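Local atomic coordinates of malate dehydrogenase (Pyrococcus horikoshii, PDB entry 1V9N), a protein that catalyses the NAD-dependent oxidation of (S)-malate to oxaloacetate as a homodimer of the LDH2/MDH2 oxidoreductase family, and is seen here with bound NADPH. Residues 179-183 with 321-327; 174-178 with 296-301; 101-106 with 133-138. All blocks are in the same frame, centred on the assembly; numbering follows the deposited sequence.

Contact 1: 179-183 with 321-327; sequences KPFLL and IHGEKGF. With NDP (NADPH dihydro-nicotinamide-adenine-dinucleotide phosphate), chain B.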
loop_
_atom_site.group_PDB
_atom_site.type_symbol
_atom_site.label_atom_id
_atom_site.label_comp_id
_atom_site.label_asym_id
_atom_site.label_seq_id
_atom_site.Cartn_x
_atom_site.Cartn_y
_atom_site.Cartn_z
ATOM N N LYS A 179 -0.014 22.794 0.365
ATOM C CA LYS A 179 0.266 21.899 1.486
ATOM C C LYS A 179 0.542 20.483 0.992
ATOM O O LYS A 179 -0.032 20.030 -0.001
ATOM C CB LYS A 179 -0.895 21.908 2.482
ATOM C CG LYS A 179 -1.002 23.229 3.228
ATOM C CD LYS A 179 -2.136 23.260 4.236
ATOM C CE LYS A 179 -2.208 24.643 4.893
ATOM N NZ LYS A 179 -3.408 24.814 5.759
ATOM N N PRO A 180 1.433 19.762 1.684
ATOM C CA PRO A 180 1.766 18.395 1.281
ATOM C C PRO A 180 0.573 17.459 1.137
ATOM O O PRO A 180 -0.418 17.561 1.871
ATOM C CB PRO A 180 2.706 17.922 2.392
ATOM C CG PRO A 180 3.351 19.194 2.864
ATOM C CD PRO A 180 2.186 20.154 2.889
ATOM N N PHE A 181 0.672 16.557 0.167
ATOM C CA PHE A 181 -0.339 15.540 -0.022
ATOM C C PHE A 181 -0.015 14.617 1.152
ATOM O O PHE A 181 1.158 14.372 1.430
ATOM C CB PHE A 181 -0.104 14.794 -1.336
ATOM C CG PHE A 181 -0.843 13.500 -1.434
ATOM C CD1 PHE A 181 -2.151 13.464 -1.909
ATOM C CD2 PHE A 181 -0.239 12.311 -1.024
ATOM C CE1 PHE A 181 -2.850 12.254 -1.976
ATOM C CE2 PHE A 181 -0.924 11.103 -1.083
ATOM C CZ PHE A 181 -2.233 11.070 -1.561
ATOM N N LEU A 182 -1.025 14.112 1.846
ATOM C CA LEU A 182 -0.749 13.238 2.977
ATOM C C LEU A 182 -1.770 12.137 3.188
ATOM O O LEU A 182 -2.880 12.380 3.664
ATOM C CB LEU A 182 -0.623 14.057 4.268
ATOM C CG LEU A 182 -0.477 13.263 5.579
ATOM C CD1 LEU A 182 0.795 12.408 5.552
ATOM C CD2 LEU A 182 -0.457 14.239 6.764
ATOM N N LEU A 183 -1.391 10.927 2.800
ATOM C CA LEU A 183 -2.233 9.764 3.002
ATOM C C LEU A 183 -1.699 9.173 4.302
ATOM O O LEU A 183 -0.487 9.042 4.474
ATOM C CB LEU A 183 -2.054 8.755 1.864
ATOM C CG LEU A 183 -2.691 7.368 2.051
ATOM C CD1 LEU A 183 -4.207 7.513 2.201
ATOM C CD2 LEU A 183 -2.361 6.486 0.853
ATOM N N ILE A 321 -8.846 15.831 -0.925
ATOM C CA ILE A 321 -7.586 15.203 -1.294
ATOM C C ILE A 321 -7.027 14.764 0.056
ATOM O O ILE A 321 -7.234 15.435 1.067
ATOM C CB ILE A 321 -6.605 16.187 -1.985
ATOM C CG1 ILE A 321 -5.387 15.420 -2.507
ATOM C CG2 ILE A 321 -6.143 17.256 -1.006
ATOM C CD1 ILE A 321 -5.736 14.338 -3.506
ATOM N N HIS A 322 -6.336 13.634 0.088
ATOM C CA HIS A 322 -5.804 13.133 1.345
ATOM C C HIS A 322 -4.902 14.107 2.081
ATOM O O HIS A 322 -3.927 14.625 1.535
ATOM C CB HIS A 322 -5.113 11.799 1.097
ATOM C CG HIS A 322 -6.018 10.798 0.453
ATOM N ND1 HIS A 322 -6.420 10.906 -0.860
ATOM C CD2 HIS A 322 -6.686 9.738 0.965
ATOM C CE1 HIS A 322 -7.301 9.959 -1.128
ATOM N NE2 HIS A 322 -7.479 9.236 -0.037
ATOM N N GLY A 323 -5.264 14.365 3.333
ATOM C CA GLY A 323 -4.506 15.281 4.162
ATOM C C GLY A 323 -5.190 16.633 4.290
ATOM O O GLY A 323 -4.923 17.382 5.229
ATOM N N GLU A 324 -6.078 16.937 3.348
ATOM C CA GLU A 324 -6.789 18.210 3.336
ATOM C C GLU A 324 -7.635 18.474 4.584
ATOM O O GLU A 324 -7.494 19.524 5.207
ATOM C CB GLU A 324 -7.655 18.312 2.077
ATOM C CG GLU A 324 -8.403 19.623 1.938
ATOM C CD GLU A 324 -8.980 19.814 0.550
ATOM O OE1 GLU A 324 -9.386 18.811 -0.072
ATOM O OE2 GLU A 324 -9.034 20.973 0.084
ATOM N N LYS A 325 -8.516 17.541 4.941
ATOM C CA LYS A 325 -9.343 17.708 6.138
ATOM C C LYS A 325 -8.453 17.988 7.345
ATOM O O LYS A 325 -8.709 18.910 8.116
ATOM C CB LYS A 325 -10.158 16.446 6.428
ATOM C CG LYS A 325 -11.335 16.192 5.503
ATOM C CD LYS A 325 -12.026 14.895 5.901
ATOM C CE LYS A 325 -13.219 14.587 5.026
ATOM N NZ LYS A 325 -13.849 13.283 5.396
ATOM N N GLY A 326 -7.409 17.178 7.499
ATOM C CA GLY A 326 -6.494 17.337 8.617
ATOM C C GLY A 326 -5.835 18.701 8.702
ATOM O O GLY A 326 -5.763 19.292 9.782
ATOM N N PHE A 327 -5.341 19.203 7.574
ATOM C CA PHE A 327 -4.690 20.505 7.554
ATOM C C PHE A 327 -5.669 21.628 7.882
ATOM O O PHE A 327 -5.303 22.600 8.546
ATOM C CB PHE A 327 -4.031 20.755 6.196
ATOM C CG PHE A 327 -2.658 20.146 6.070
ATOM C CD1 PHE A 327 -1.650 20.480 6.974
ATOM C CD2 PHE A 327 -2.369 19.249 5.047
ATOM C CE1 PHE A 327 -0.374 19.928 6.862
ATOM C CE2 PHE A 327 -1.098 18.690 4.926
ATOM C CZ PHE A 327 -0.099 19.029 5.833
HETATM P PA NDP B . -8.889 8.040 8.340
HETATM O O1A NDP B . -9.178 9.090 9.287
HETATM O O2A NDP B . -9.946 7.140 7.758
HETATM O O5B NDP B . -8.048 8.730 7.111
HETATM C C5B NDP B . -7.570 7.951 5.999
HETATM C C4B NDP B . -6.811 8.942 5.097
HETATM O O4B NDP B . -7.786 9.370 4.128
HETATM C C3B NDP B . -6.259 10.197 5.714
HETATM O O3B NDP B . -4.979 10.484 5.074
HETATM C C2B NDP B . -7.240 11.282 5.442
HETATM O O2B NDP B . -6.753 12.635 5.428
HETATM C C1B NDP B . -7.848 10.794 4.164
HETATM N N9A NDP B . -9.289 11.124 3.981
HETATM C C8A NDP B . -10.341 11.146 4.941
HETATM N N7A NDP B . -11.484 11.464 4.379
HETATM C C5A NDP B . -11.228 11.657 3.052
HETATM C C6A NDP B . -12.018 12.006 1.910
HETATM N N6A NDP B . -13.332 12.216 2.041
HETATM N N1A NDP B . -11.422 12.121 0.672
HETATM C C2A NDP B . -10.075 11.903 0.527
HETATM N N3A NDP B . -9.248 11.567 1.538
HETATM C C4A NDP B . -9.888 11.458 2.788
HETATM O O3 NDP B . -7.748 7.071 8.817
HETATM P PN NDP B . -7.493 6.008 9.967
HETATM O O1N NDP B . -7.249 4.746 9.276
HETATM O O2N NDP B . -8.735 6.120 10.807
HETATM O O5D NDP B . -6.202 6.622 10.666
HETATM C C5D NDP B . -6.059 6.716 12.112
HETATM C C4D NDP B . -4.670 7.360 12.488
HETATM O O4D NDP B . -4.065 6.489 13.427
HETATM C C3D NDP B . -3.633 7.515 11.347
HETATM O O3D NDP B . -3.000 8.793 11.496
HETATM C C2D NDP B . -2.685 6.338 11.497
HETATM O O2D NDP B . -1.399 6.639 10.996
HETATM C C1D NDP B . -2.750 6.096 13.027
HETATM N N1N NDP B . -2.533 4.680 13.430
HETATM C C2N NDP B . -1.363 4.414 14.195
HETATM C C3N NDP B . -1.147 3.033 14.602
HETATM C C7N NDP B . 0.036 2.695 15.401
HETATM O O7N NDP B . 0.284 1.548 15.790
HETATM N N7N NDP B . 0.929 3.661 15.750
HETATM C C4N NDP B . -2.112 2.053 14.218
HETATM C C5N NDP B . -3.244 2.335 13.465
HETATM C C6N NDP B . -3.464 3.653 13.071
HETATM P P2B NDP B . -6.887 13.667 6.582
HETATM O O1X NDP B . -7.231 14.900 5.855
HETATM O O2X NDP B . -5.583 13.799 7.301
HETATM O O3X NDP B . -7.996 13.235 7.536
HETATM O O HOH W 1 -2.470 23.912 7.807
HETATM O O HOH W 2 -3.177 17.541 1.787
#

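Contact 2: 174-178 with 296-301; sequences APTKD and FKEKIS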
loop_
_atom_site.group_PDB
_atom_site.type_symbol
_atom_site.label_atom_id
_atom_site.label_comp_id
_atom_site.label_asym_id
_atom_site.label_seq_id
_atom_site.Cartn_x
_atom_site.Cartn_y
_atom_site.Cartn_z
ATOM N N ALA A 174 3.807 13.774 0.060
ATOM C CA ALA A 174 4.546 14.304 -1.075
ATOM C C ALA A 174 4.341 15.812 -1.105
ATOM O O ALA A 174 3.260 16.299 -0.788
ATOM C CB ALA A 174 4.043 13.681 -2.367
ATOM N N PRO A 175 5.380 16.575 -1.469
ATOM C CA PRO A 175 5.218 18.029 -1.513
ATOM C C PRO A 175 4.384 18.462 -2.725
ATOM O O PRO A 175 4.355 17.773 -3.749
ATOM C CB PRO A 175 6.658 18.533 -1.588
ATOM C CG PRO A 175 7.342 17.458 -2.367
ATOM C CD PRO A 175 6.769 16.185 -1.782
ATOM N N THR A 176 3.688 19.589 -2.592
ATOM C CA THR A 176 2.881 20.123 -3.686
ATOM C C THR A 176 3.142 21.629 -3.767
ATOM O O THR A 176 4.004 22.158 -3.054
ATOM C CB THR A 176 1.363 19.909 -3.455
ATOM O OG1 THR A 176 0.883 20.872 -2.513
ATOM C CG2 THR A 176 1.079 18.500 -2.920
ATOM N N LYS A 177 2.411 22.317 -4.640
ATOM C CA LYS A 177 2.560 23.761 -4.767
ATOM C C LYS A 177 2.061 24.413 -3.477
ATOM O O LYS A 177 2.461 25.526 -3.139
ATOM C CB LYS A 177 1.740 24.289 -5.951
ATOM C CG LYS A 177 2.148 23.740 -7.316
ATOM C CD LYS A 177 3.454 24.342 -7.814
ATOM C CE LYS A 177 3.323 25.844 -8.049
ATOM N NZ LYS A 177 2.234 26.178 -9.020
ATOM N N ASP A 178 1.186 23.711 -2.761
ATOM C CA ASP A 178 0.625 24.224 -1.516
ATOM C C ASP A 178 0.983 23.303 -0.350
ATOM O O ASP A 178 2.158 23.058 -0.099
ATOM C CB ASP A 178 -0.893 24.357 -1.658
ATOM C CG ASP A 178 -1.292 25.105 -2.928
ATOM O OD1 ASP A 178 -0.845 26.259 -3.104
ATOM O OD2 ASP A 178 -2.043 24.539 -3.752
ATOM N N PHE A 296 7.621 18.491 -10.453
ATOM C CA PHE A 296 6.864 17.516 -9.685
ATOM C C PHE A 296 5.691 18.222 -8.997
ATOM O O PHE A 296 4.545 17.789 -9.103
ATOM C CB PHE A 296 7.759 16.876 -8.615
ATOM C CG PHE A 296 7.053 15.849 -7.769
ATOM C CD1 PHE A 296 7.075 14.506 -8.123
ATOM C CD2 PHE A 296 6.343 16.230 -6.635
ATOM C CE1 PHE A 296 6.399 13.549 -7.361
ATOM C CE2 PHE A 296 5.662 15.286 -5.864
ATOM C CZ PHE A 296 5.691 13.940 -6.230
ATOM N N LYS A 297 5.986 19.311 -8.290
ATOM C CA LYS A 297 4.951 20.051 -7.569
ATOM C C LYS A 297 3.861 20.564 -8.494
ATOM O O LYS A 297 2.675 20.482 -8.173
ATOM C CB LYS A 297 5.558 21.225 -6.802
ATOM C CG LYS A 297 6.485 20.826 -5.668
ATOM C CD LYS A 297 6.975 22.072 -4.946
ATOM C CE LYS A 297 7.916 21.731 -3.806
ATOM N NZ LYS A 297 8.429 22.968 -3.147
ATOM N N GLU A 298 4.262 21.096 -9.641
ATOM C CA GLU A 298 3.289 21.600 -10.597
ATOM C C GLU A 298 2.367 20.465 -11.040
ATOM O O GLU A 298 1.150 20.579 -10.961
ATOM C CB GLU A 298 3.999 22.187 -11.819
ATOM C CG GLU A 298 3.087 22.953 -12.752
ATOM C CD GLU A 298 2.441 24.148 -12.076
ATOM O OE1 GLU A 298 3.180 25.016 -11.561
ATOM O OE2 GLU A 298 1.194 24.219 -12.061
ATOM N N LYS A 299 2.952 19.359 -11.487
ATOM C CA LYS A 299 2.156 18.234 -11.952
ATOM C C LYS A 299 1.230 17.602 -10.918
ATOM O O LYS A 299 0.070 17.306 -11.224
ATOM C CB LYS A 299 3.069 17.165 -12.556
ATOM C CG LYS A 299 3.755 17.613 -13.836
ATOM C CD LYS A 299 2.735 18.057 -14.874
ATOM C CE LYS A 299 3.405 18.459 -16.175
ATOM N NZ LYS A 299 2.391 18.862 -17.195
ATOM N N ILE A 300 1.718 17.391 -9.700
ATOM C CA ILE A 300 0.869 16.773 -8.684
ATOM C C ILE A 300 -0.272 17.699 -8.269
ATOM O O ILE A 300 -1.391 17.241 -8.040
ATOM C CB ILE A 300 1.675 16.338 -7.431
ATOM C CG1 ILE A 300 0.830 15.371 -6.600
ATOM C CG2 ILE A 300 2.078 17.554 -6.596
ATOM C CD1 ILE A 300 1.563 14.746 -5.412
ATOM N N SER A 301 0.007 18.995 -8.180
ATOM C CA SER A 301 -1.021 19.966 -7.808
ATOM C C SER A 301 -2.078 20.057 -8.897
ATOM O O SER A 301 -3.253 20.274 -8.608
ATOM C CB SER A 301 -0.407 21.347 -7.572
ATOM O OG SER A 301 0.271 21.394 -6.333
HETATM O O HOH W 3 -1.979 22.018 -4.786
#

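Contact 3: 101-106 with 133-138; sequences GYRSMK and YYALMA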
loop_
_atom_site.group_PDB
_atom_site.type_symbol
_atom_site.label_atom_id
_atom_site.label_comp_id
_atom_site.label_asym_id
_atom_site.label_seq_id
_atom_site.Cartn_x
_atom_site.Cartn_y
_atom_site.Cartn_z
ATOM N N GLY A 101 11.549 6.755 15.727
ATOM C CA GLY A 101 11.049 7.110 14.407
ATOM C C GLY A 101 11.616 8.421 13.875
ATOM O O GLY A 101 11.880 8.552 12.682
ATOM N N TYR A 102 11.791 9.398 14.757
ATOM C CA TYR A 102 12.346 10.695 14.373
ATOM C C TYR A 102 13.780 10.543 13.861
ATOM O O TYR A 102 14.132 11.070 12.809
ATOM C CB TYR A 102 12.350 11.647 15.572
ATOM C CG TYR A 102 12.862 13.038 15.251
ATOM C CD1 TYR A 102 12.017 14.002 14.698
ATOM C CD2 TYR A 102 14.189 13.392 15.499
ATOM C CE1 TYR A 102 12.476 15.285 14.404
ATOM C CE2 TYR A 102 14.661 14.679 15.204
ATOM C CZ TYR A 102 13.792 15.616 14.659
ATOM O OH TYR A 102 14.229 16.895 14.390
ATOM N N ARG A 103 14.605 9.824 14.615
ATOM C CA ARG A 103 16.003 9.612 14.233
ATOM C C ARG A 103 16.118 8.727 13.000
ATOM O O ARG A 103 16.994 8.939 12.152
ATOM C CB ARG A 103 16.793 8.981 15.391
ATOM C CG ARG A 103 16.840 9.836 16.649
ATOM C CD ARG A 103 17.529 11.170 16.395
ATOM N NE ARG A 103 17.260 12.130 17.465
ATOM C CZ ARG A 103 17.647 13.402 17.450
ATOM N NH1 ARG A 103 18.331 13.879 16.415
ATOM N NH2 ARG A 103 17.342 14.201 18.466
ATOM N N SER A 104 15.241 7.733 12.900
ATOM C CA SER A 104 15.251 6.834 11.754
ATOM C C SER A 104 14.870 7.584 10.478
ATOM O O SER A 104 15.491 7.397 9.433
ATOM C CB SER A 104 14.273 5.676 11.966
ATOM O OG SER A 104 14.726 4.800 12.978
HETATM N N MSE A 105 13.850 8.434 10.562
HETATM C CA MSE A 105 13.414 9.185 9.390
HETATM C C MSE A 105 14.454 10.231 8.992
HETATM O O MSE A 105 14.660 10.472 7.809
HETATM C CB MSE A 105 12.054 9.853 9.641
HETATM C CG MSE A 105 11.520 10.632 8.440
HETATM SE SE MSE A 105 11.492 9.603 6.769
HETATM C CE MSE A 105 9.682 8.934 6.837
ATOM N N LYS A 106 15.097 10.855 9.978
ATOM C CA LYS A 106 16.139 11.842 9.696
ATOM C C LYS A 106 17.260 11.166 8.903
ATOM O O LYS A 106 17.808 11.748 7.973
ATOM C CB LYS A 106 16.720 12.414 10.997
ATOM C CG LYS A 106 15.886 13.507 11.645
ATOM C CD LYS A 106 15.852 14.758 10.770
ATOM C CE LYS A 106 15.038 15.873 11.415
ATOM N NZ LYS A 106 15.069 17.137 10.614
ATOM N N TYR A 133 3.087 11.558 10.637
ATOM C CA TYR A 133 4.047 12.472 11.236
ATOM C C TYR A 133 5.446 12.298 10.636
ATOM O O TYR A 133 6.144 13.276 10.375
ATOM C CB TYR A 133 4.108 12.245 12.748
ATOM C CG TYR A 133 5.170 13.055 13.457
ATOM C CD1 TYR A 133 4.943 14.384 13.824
ATOM C CD2 TYR A 133 6.409 12.491 13.756
ATOM C CE1 TYR A 133 5.927 15.128 14.480
ATOM C CE2 TYR A 133 7.398 13.221 14.404
ATOM C CZ TYR A 133 7.154 14.534 14.764
ATOM O OH TYR A 133 8.139 15.239 15.410
ATOM N N TYR A 134 5.856 11.051 10.426
ATOM C CA TYR A 134 7.186 10.770 9.880
ATOM C C TYR A 134 7.221 10.991 8.367
ATOM O O TYR A 134 8.202 11.506 7.829
ATOM C CB TYR A 134 7.589 9.335 10.243
ATOM C CG TYR A 134 7.422 9.085 11.727
ATOM C CD1 TYR A 134 8.397 9.495 12.642
ATOM C CD2 TYR A 134 6.231 8.571 12.228
ATOM C CE1 TYR A 134 8.178 9.408 14.021
ATOM C CE2 TYR A 134 6.001 8.480 13.601
ATOM C CZ TYR A 134 6.971 8.903 14.489
ATOM O OH TYR A 134 6.717 8.852 15.841
ATOM N N ALA A 135 6.147 10.620 7.679
ATOM C CA ALA A 135 6.105 10.817 6.233
ATOM C C ALA A 135 6.208 12.306 5.922
ATOM O O ALA A 135 6.900 12.700 4.982
ATOM C CB ALA A 135 4.814 10.248 5.647
ATOM N N LEU A 136 5.521 13.127 6.718
ATOM C CA LEU A 136 5.525 14.578 6.523
ATOM C C LEU A 136 6.904 15.195 6.658
ATOM O O LEU A 136 7.217 16.192 6.000
ATOM C CB LEU A 136 4.574 15.265 7.510
ATOM C CG LEU A 136 3.111 15.391 7.080
ATOM C CD1 LEU A 136 2.311 16.067 8.192
ATOM C CD2 LEU A 136 3.020 16.209 5.787
HETATM N N MSE A 137 7.728 14.607 7.515
HETATM C CA MSE A 137 9.079 15.102 7.713
HETATM C C MSE A 137 9.829 15.157 6.390
HETATM O O MSE A 137 10.539 16.126 6.105
HETATM C CB MSE A 137 9.832 14.205 8.701
HETATM C CG MSE A 137 9.346 14.334 10.142
HETATM SE SE MSE A 137 10.243 13.094 11.334
HETATM C CE MSE A 137 12.037 13.806 11.217
ATOM N N ALA A 138 9.668 14.119 5.575
ATOM C CA ALA A 138 10.340 14.065 4.284
ATOM C C ALA A 138 9.730 15.057 3.289
ATOM O O ALA A 138 10.453 15.731 2.556
ATOM C CB ALA A 138 10.280 12.648 3.722
#

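Contact 1: 179-183 with 321-327
K179 lays its extended aliphatic chain over one face of the F327 ring, with CD of K179 3.7 Å from CG of F327 in an off-centre CH-pi contact. The two side chains run antiparallel alongside each other. A lysine suits this place, since its long methylene chain can lie on a ring while the charged end reaches the exposed border of the contact. At the edge of the same ring, O of P180 lies 3.3 Å from CE2 of F327.

With CG anti to the backbone N (chi1 164°), the F181 ring swings toward I321 and H322. It lies beside the H322 ring, the two planes inclined at 53°, and CG1 of I321 reaches its edge, 3.8 Å from CD1 of F181. Between the backbones, N of L182 donates to O of H322 (3.0 Å). Glycine suits position 323, third in a type II turn: at phi 103° a beta carbon would press on the preceding carbonyl oxygen and would also collide with CB of L182.

The imidazole of H322 turns one face to adenine N3A of NADPH, and its NE2 bonds O of H243 of the second subunit. G323 N donates to O2B, and G326 N to phosphate oxygen O1X at 2.8 Å. This is the anion-binding N-terminus of a helix, here holding the 2'-phosphate of NADPH beside the dimer interface.

Contact 2: 174-178 with 296-301
K177 and S301 join the loop between two antiparallel strands, 170-174 and 181-185, to helix 293-308, in a beta hairpin connection laid against a helix flank. Within the loop T176 forms an ST turn: its OG1 accepts from N of D178, and it is also hydrogen-bonded to O of K179, so the bend is fixed from inside.

Hydrogen bonds centre on the serine. N of K177 donates to OG of S301 at 2.9 Å, along a nearly straight path of 164°. A water links the same OG to OD2 of D178. Serine fits here because its small hydroxyl can meet a backbone N-H next to the helix without holding the loop off.

Apolar packing involves I300 above all. CB of A174 touches CD1 of I300 (4.1 Å), and CG2 of T176 meets CG2 of I300 at 3.9 Å, those two side chains lying nearly perpendicular. F296 and I300 also pack on I258 and I254 of the second subunit, respectively.

Van der Waals contacts of C-H groups with carbonyl oxygens form a third kind. O of P175 lies in the plane of the F296 ring at its edge, 3.5 Å from CE2. K297 stretches its extended methylenes across the T176 carbonyl, with CD of K297 3.5 Å from O of T176.

Charge closes the exposed border. The K177 chain curls across the helix toward E298, whose own chain folds round to meet it. In the resulting salt bridge NZ of K177 meets OE1 of E298 at 2.9 Å, on the syn side and 34° out of the carboxylate plane.

Contact 3: 101-106 with 133-138
The short helical segments 101-106 and 133-138 run in roughly the same direction, their axes approaching to 9.8 Å and crossing at -30°, with CA of M105 and CA of Y134 6.4 Å apart. They belong to helices 97-115 and 132-139, two neighbours that pack on the same region of the mixed beta sheet: M105 and A138 both touch V284 of strand 278-285. This is a helix-helix interface layered on a sheet, and apolar contacts dominate it.

Glycine suits position 101 because the Y134 ring lies directly against the backbone there, CE1 of Y134 being 3.6 Å from C of G101. Y134 reaches it with CG anti to its own carbonyl carbon (chi1 -51°). Its hydroxyl is hydrogen-bonded to O of Y128, and its ring stacks on that of Y128. Y133, the preceding residue, sends its OH to OD1 of D42, so both tyrosines tie their polar ends beyond this interface.

Two selenomethionines, with selenium replacing the sulfur of methionine, fill the middle. M105 and M137 lie alongside each other, pointing opposite ways, with CG of M105 4.0 Å from CB of M137. Flexible unbranched chains suit a closely packed space between helices, as each can bend to follow its neighbour. The curled chain of M105 carries CE against the carbonyl oxygen of Y134, a tight 3.1 Å from CE of M105 to O of Y134.

M137 lies nearly perpendicular to Y102. Its SE stands 4.9 Å from the centroid of the Y102 ring and 54° off the normal, an oblique Met-aromatic contact. Beyond it, the methyl CE of M137 comes 3.5 Å from CD1 of Y102 and touches the aliphatic chain of K106, lying 3.6 Å from CE of that lysine.

Along the chain contact 3 closes first, and the segments of contacts 1 and 2 then alternate. Contacts 1 and 2, their centres about 12 Å apart, share the turn from strand 170-174 to strand 181-185, where N of F181 probably bonds O of A174; their other segments lie on helix 293-308 and at the start of the next helix, 324-336, and both contacts touch the second subunit. Contact 3 lies about 17 Å from contact 1 and about 20 Å from contact 2, centre to centre. L136 packs on P180, L182 and F327, so helix 132-139 packs directly against contact 1. Strand 181-185, outermost in the sheet within this chain, thus lies where helix packing, the NADPH site and the second subunit come together.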